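Ethylbenzene dehydrogenase alpha-subunit (Aromatoleum aromaticum, PDB 2IVF) is the molybdenum-containing subunit of an oxidoreductase of the molybdopterin family, carrying a molybdenum atom, two guanine dinucleotide pterin cofactors and an iron/sulfur cluster. Local coordinates at residues A[492-497]-A[504-509]; A[537-542]-A[589-594]. One frame throughout, in Å; residues are numbered along the deposited sequence.

Interaction 1. Residues A[492-497]-A[504-509]; sequences GVMSKP and DELHQM
Leu506 meets Val493 with both its methyl groups and Met494 with CD1 alone, and the contact between 492-497 and 504-509 is wholly apolar. CD1 does most of the work: it lies 3.8 Å from CG2 of Val493 and 4.1 Å from CG of Met494, bridging the last residue of one helix and the residue that leaves it. CD2 of Leu506 reaches Val493 CG2 as well, at 4.1 Å, so that this one valine methyl faces both prongs of the leucine fork. The methionine side chain runs roughly at right angles to the leucine and offers its CG methylene; chi1 of -72° sets this CG anti to the carbonyl carbon, where it meets the leucine methyl. No hydrogen bond links the two segments, and NZ of Lys496 and OD2 of Asp504 stay 5.8 Å apart and form no salt bridge. The contact thus illustrates a short loop whose two flanking helix ends are held together by three apolar side chains, joining the end of helix 486-493 to the first turn of helix 504-520. Val493 also packs on Phe204 and Tyr208 of helix 197-210, while Met494 rests against Glu742 and Ile746 of helix 736-749.

Interaction 2. Residues A[537-542]-A[589-594]; sequences VTSAVG and NDHIRP
Ser539 lays its CB against CB of Asp590, 3.8 Å away, where the C-terminal turn of helix 526-540 meets a loop that makes an inverse gamma turn centred on Ile592. Direct contact is sparse, and the junction is a worked case of water-mediated docking. One water accepts from Ser539 OG and donates to the backbone O of Asp590 at 2.7 Å, with a weak third bond from ND1 of His591. With chi1 at -63° the serine hydroxyl sits beside its own backbone N, a placement that puts it near both this water and the imidazole; OG lies obliquely to the ring, 3.6 Å from His591 CE1, and the same ring packs edge-to-face with Trp587. A second water joins the backbones: it donates to Ser539 O at 2.8 Å and to Asp590 O, and accepts from NH1 of Arg593. The carbonyl oxygen of Asp590 is therefore gripped by both waters.

The chain of Arg593, bent at chi3 (62°), ends with NH1 beside Gly542. Its NE forms a salt bridge with Asp184 and its NH2 bonds to the backbone O of Asp211, so the guanidinium is held at three of its nitrogens, which should restrict its rotation. Asp590 sends its carboxylate elsewhere, OD1 pairing with NE2 of His713. Past the helix end, Gly542 adopts a positive phi of 81° and brings its CA to 3.4 Å from Arg593 NH1, at the guanidinium edge and near its plane.

In the fold
Interactions 1 and 2 follow in series along the chain, their centres about 19 Å apart. Both belong to the molybdopterin oxidoreductase part of the chain, and none of the contacts described involves the molybdenum, the pterin dinucleotides or the iron/sulfur cluster. Helix 504-520, which opens in interaction 1, is succeeded by helix 526-540, which ends in interaction 2; they touch where CE of Met509 packs on CG1 of Val537, 3.7 Å away. Phe204 and Tyr208 of helix 197-210 meet both Val493 and Val541. The principle is one of contrast: apolar side chains alone close interaction 1, whereas two waters bridge interaction 2 beside a few direct contacts. A glycerol, probably from the crystallisation liquor, lies about 4 Å from the His591 side chain.

Interaction 1. Residues A[492-497]-A[504-509]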
loop_
_atom_site.group_PDB
_atom_site.type_symbol
_atom_site.label_atom_id
_atom_site.label_comp_id
_atom_site.label_asym_id
_atom_site.label_seq_id
_atom_site.Cartn_x
_atom_site.Cartn_y
_atom_site.Cartn_z
ATOM N N GLY A 492 4.565 14.139 26.356
ATOM C CA GLY A 492 5.962 14.375 26.199
ATOM C C GLY A 492 6.573 15.359 27.162
ATOM O O GLY A 492 7.759 15.238 27.470
ATOM N N VAL A 493 5.790 16.327 27.654
ATOM C CA VAL A 493 6.373 17.409 28.481
ATOM C C VAL A 493 5.850 17.555 29.875
ATOM O O VAL A 493 6.529 18.154 30.705
ATOM C CB VAL A 493 6.292 18.789 27.796
ATOM C CG1 VAL A 493 7.048 18.728 26.434
ATOM C CG2 VAL A 493 4.849 19.239 27.601
ATOM N N MET A 494 4.682 17.015 30.196
ATOM C CA MET A 494 4.137 17.300 31.499
ATOM C C MET A 494 4.951 16.644 32.588
ATOM O O MET A 494 5.485 15.559 32.400
ATOM C CB MET A 494 2.700 16.842 31.590
ATOM C CG MET A 494 1.774 17.718 30.787
ATOM S SD MET A 494 0.018 17.283 30.997
ATOM C CE MET A 494 -0.019 15.540 30.551
ATOM N N SER A 495 5.006 17.294 33.727
ATOM C CA SER A 495 5.683 16.752 34.874
ATOM C C SER A 495 4.762 15.886 35.740
ATOM O O SER A 495 5.239 15.130 36.570
ATOM C CB SER A 495 6.317 17.870 35.689
ATOM O OG SER A 495 5.328 18.713 36.216
ATOM N N LYS A 496 3.452 15.968 35.522
ATOM C CA LYS A 496 2.505 15.195 36.302
ATOM C C LYS A 496 1.247 14.980 35.487
ATOM O O LYS A 496 1.080 15.613 34.444
ATOM C CB LYS A 496 2.204 15.920 37.598
ATOM C CG LYS A 496 1.530 17.230 37.447
ATOM C CD LYS A 496 1.674 18.012 38.729
ATOM C CE LYS A 496 0.855 19.282 38.657
ATOM N NZ LYS A 496 0.714 19.925 39.995
ATOM N N PRO A 497 0.377 14.060 35.922
ATOM C CA PRO A 497 -0.809 13.828 35.095
ATOM C C PRO A 497 -1.732 15.034 34.925
ATOM O O PRO A 497 -1.779 15.942 35.748
ATOM C CB PRO A 497 -1.549 12.692 35.844
ATOM C CG PRO A 497 -0.492 12.040 36.665
ATOM C CD PRO A 497 0.394 13.157 37.086
ATOM N N ASP A 504 -1.327 22.899 33.801
ATOM C CA ASP A 504 -1.454 24.265 34.325
ATOM C C ASP A 504 -0.354 25.223 33.910
ATOM O O ASP A 504 -0.646 26.340 33.462
ATOM C CB ASP A 504 -1.548 24.239 35.836
ATOM C CG ASP A 504 -2.859 23.697 36.313
ATOM O OD1 ASP A 504 -3.711 23.349 35.466
ATOM O OD2 ASP A 504 -3.035 23.623 37.533
ATOM N N GLU A 505 0.899 24.805 34.079
ATOM C CA GLU A 505 2.039 25.642 33.713
ATOM C C GLU A 505 2.040 25.969 32.218
ATOM O O GLU A 505 2.323 27.097 31.812
ATOM C CB GLU A 505 3.362 24.952 34.065
ATOM C CG GLU A 505 3.702 24.995 35.528
ATOM C CD GLU A 505 5.203 25.022 35.772
ATOM O OE1 GLU A 505 5.917 24.159 35.200
ATOM O OE2 GLU A 505 5.659 25.918 36.525
ATOM N N LEU A 506 1.752 24.965 31.402
ATOM C CA LEU A 506 1.731 25.154 29.963
ATOM C C LEU A 506 0.604 26.097 29.590
ATOM O O LEU A 506 0.777 26.964 28.740
ATOM C CB LEU A 506 1.525 23.826 29.247
ATOM C CG LEU A 506 2.706 22.868 29.145
ATOM C CD1 LEU A 506 2.185 21.411 29.175
ATOM C CD2 LEU A 506 3.498 23.149 27.859
ATOM N N HIS A 507 -0.551 25.913 30.225
ATOM C CA HIS A 507 -1.722 26.713 29.920
ATOM C C HIS A 507 -1.528 28.164 30.396
ATOM O O HIS A 507 -1.967 29.078 29.718
ATOM C CB HIS A 507 -3.015 26.060 30.469
ATOM C CG HIS A 507 -3.629 25.033 29.545
ATOM N ND1 HIS A 507 -2.894 24.282 28.648
ATOM C CD2 HIS A 507 -4.921 24.637 29.384
ATOM C CE1 HIS A 507 -3.698 23.463 27.988
ATOM N NE2 HIS A 507 -4.936 23.666 28.404
ATOM N N GLN A 508 -0.828 28.380 31.513
ATOM C CA GLN A 508 -0.497 29.750 31.945
ATOM C C GLN A 508 0.637 30.406 31.135
ATOM O O GLN A 508 0.635 31.610 30.929
ATOM C CB GLN A 508 -0.186 29.801 33.448
ATOM C CG GLN A 508 1.065 29.062 33.880
ATOM C CD GLN A 508 1.253 29.064 35.394
ATOM O OE1 GLN A 508 0.712 29.918 36.093
ATOM N NE2 GLN A 508 2.024 28.105 35.903
ATOM N N MET A 509 1.592 29.606 30.672
ATOM C CA MET A 509 2.641 30.058 29.753
ATOM C C MET A 509 2.013 30.505 28.417
ATOM O O MET A 509 2.364 31.547 27.861
ATOM C CB MET A 509 3.645 28.904 29.548
ATOM C CG MET A 509 4.880 29.167 28.668
ATOM S SD MET A 509 5.859 27.643 28.387
ATOM C CE MET A 509 7.222 28.273 27.396
#

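Interaction 2. Residues A[537-542]-A[589-594]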
loop_
_atom_site.group_PDB
_atom_site.type_symbol
_atom_site.label_atom_id
_atom_site.label_comp_id
_atom_site.label_asym_id
_atom_site.label_seq_id
_atom_site.Cartn_x
_atom_site.Cartn_y
_atom_site.Cartn_z
ATOM N N VAL A 537 8.751 27.355 22.497
ATOM C CA VAL A 537 8.741 26.024 23.057
ATOM C C VAL A 537 9.518 25.015 22.181
ATOM O O VAL A 537 10.135 24.111 22.699
ATOM C CB VAL A 537 7.309 25.545 23.303
ATOM C CG1 VAL A 537 6.545 26.588 24.178
ATOM C CG2 VAL A 537 6.613 25.309 21.983
ATOM N N THR A 538 9.487 25.156 20.859
ATOM C CA THR A 538 10.139 24.160 19.971
ATOM C C THR A 538 11.640 24.050 20.327
ATOM O O THR A 538 12.218 22.971 20.516
ATOM C CB THR A 538 10.009 24.583 18.499
ATOM O OG1 THR A 538 8.622 24.572 18.132
ATOM C CG2 THR A 538 10.804 23.637 17.575
ATOM N N SER A 539 12.257 25.203 20.436
ATOM C CA SER A 539 13.677 25.284 20.770
ATOM C C SER A 539 13.987 24.956 22.246
ATOM O O SER A 539 15.107 24.515 22.573
ATOM C CB SER A 539 14.168 26.690 20.423
ATOM O OG SER A 539 14.046 26.886 19.026
ATOM N N ALA A 540 13.027 25.213 23.139
ATOM C CA ALA A 540 13.183 24.869 24.547
ATOM C C ALA A 540 13.224 23.345 24.730
ATOM O O ALA A 540 13.832 22.850 25.665
ATOM C CB ALA A 540 12.051 25.471 25.378
ATOM N N VAL A 541 12.559 22.601 23.854
ATOM C CA VAL A 541 12.515 21.147 24.005
ATOM C C VAL A 541 13.486 20.394 23.086
ATOM O O VAL A 541 13.400 19.161 22.990
ATOM C CB VAL A 541 11.066 20.604 23.818
ATOM C CG1 VAL A 541 10.072 21.400 24.738
ATOM C CG2 VAL A 541 10.656 20.693 22.378
ATOM N N GLY A 542 14.372 21.116 22.382
ATOM C CA GLY A 542 15.457 20.477 21.574
ATOM C C GLY A 542 15.076 19.955 20.190
ATOM O O GLY A 542 15.796 19.124 19.600
ATOM N N ASN A 589 21.787 29.306 18.378
ATOM C CA ASN A 589 22.360 28.039 18.859
ATOM C C ASN A 589 21.328 27.024 19.308
ATOM O O ASN A 589 21.667 25.842 19.522
ATOM C CB ASN A 589 23.366 28.246 20.014
ATOM C CG ASN A 589 24.346 27.011 20.190
ATOM O OD1 ASN A 589 23.937 25.812 20.107
ATOM N ND2 ASN A 589 25.620 27.310 20.403
ATOM N N ASP A 590 20.081 27.446 19.504
ATOM C CA ASP A 590 19.028 26.466 19.830
ATOM C C ASP A 590 18.431 25.786 18.608
ATOM O O ASP A 590 17.657 24.833 18.743
ATOM C CB ASP A 590 17.938 27.088 20.696
ATOM C CG ASP A 590 18.431 27.379 22.104
ATOM O OD1 ASP A 590 19.525 26.883 22.473
ATOM O OD2 ASP A 590 17.722 28.085 22.840
ATOM N N HIS A 591 18.799 26.303 17.440
ATOM C CA HIS A 591 18.528 25.687 16.126
ATOM C C HIS A 591 19.699 24.849 15.631
ATOM O O HIS A 591 19.533 23.814 15.043
ATOM C CB HIS A 591 18.254 26.766 15.056
ATOM C CG HIS A 591 17.078 27.641 15.361
ATOM N ND1 HIS A 591 15.820 27.128 15.589
ATOM C CD2 HIS A 591 16.971 28.983 15.500
ATOM C CE1 HIS A 591 14.983 28.126 15.832
ATOM N NE2 HIS A 591 15.664 29.261 15.802
ATOM N N ILE A 592 20.909 25.336 15.817
ATOM C CA ILE A 592 22.064 24.653 15.253
ATOM C C ILE A 592 22.686 23.693 16.280
ATOM O O ILE A 592 23.660 23.996 16.900
ATOM C CB ILE A 592 23.073 25.670 14.720
ATOM C CG1 ILE A 592 22.411 26.441 13.568
ATOM C CG2 ILE A 592 24.357 24.937 14.235
ATOM C CD1 ILE A 592 22.999 27.765 13.264
ATOM N N ARG A 593 22.075 22.524 16.415
ATOM C CA ARG A 593 22.464 21.507 17.387
ATOM C C ARG A 593 22.475 20.153 16.687
ATOM O O ARG A 593 21.681 19.950 15.745
ATOM C CB ARG A 593 21.457 21.431 18.547
ATOM C CG ARG A 593 21.290 22.702 19.331
ATOM C CD ARG A 593 20.347 22.543 20.518
ATOM N NE ARG A 593 20.827 21.569 21.518
ATOM C CZ ARG A 593 20.024 20.892 22.350
ATOM N NH1 ARG A 593 18.704 21.091 22.336
ATOM N NH2 ARG A 593 20.524 20.019 23.210
ATOM N N PRO A 594 23.406 19.259 17.084
ATOM C CA PRO A 594 24.490 19.577 18.011
ATOM C C PRO A 594 25.345 20.721 17.503
ATOM O O PRO A 594 25.501 20.873 16.308
ATOM C CB PRO A 594 25.358 18.310 18.044
ATOM C CG PRO A 594 24.607 17.249 17.388
ATOM C CD PRO A 594 23.450 17.857 16.631
HETATM O O HOH W 1 15.159 24.650 17.693
HETATM O O HOH W 2 17.320 23.511 21.090
#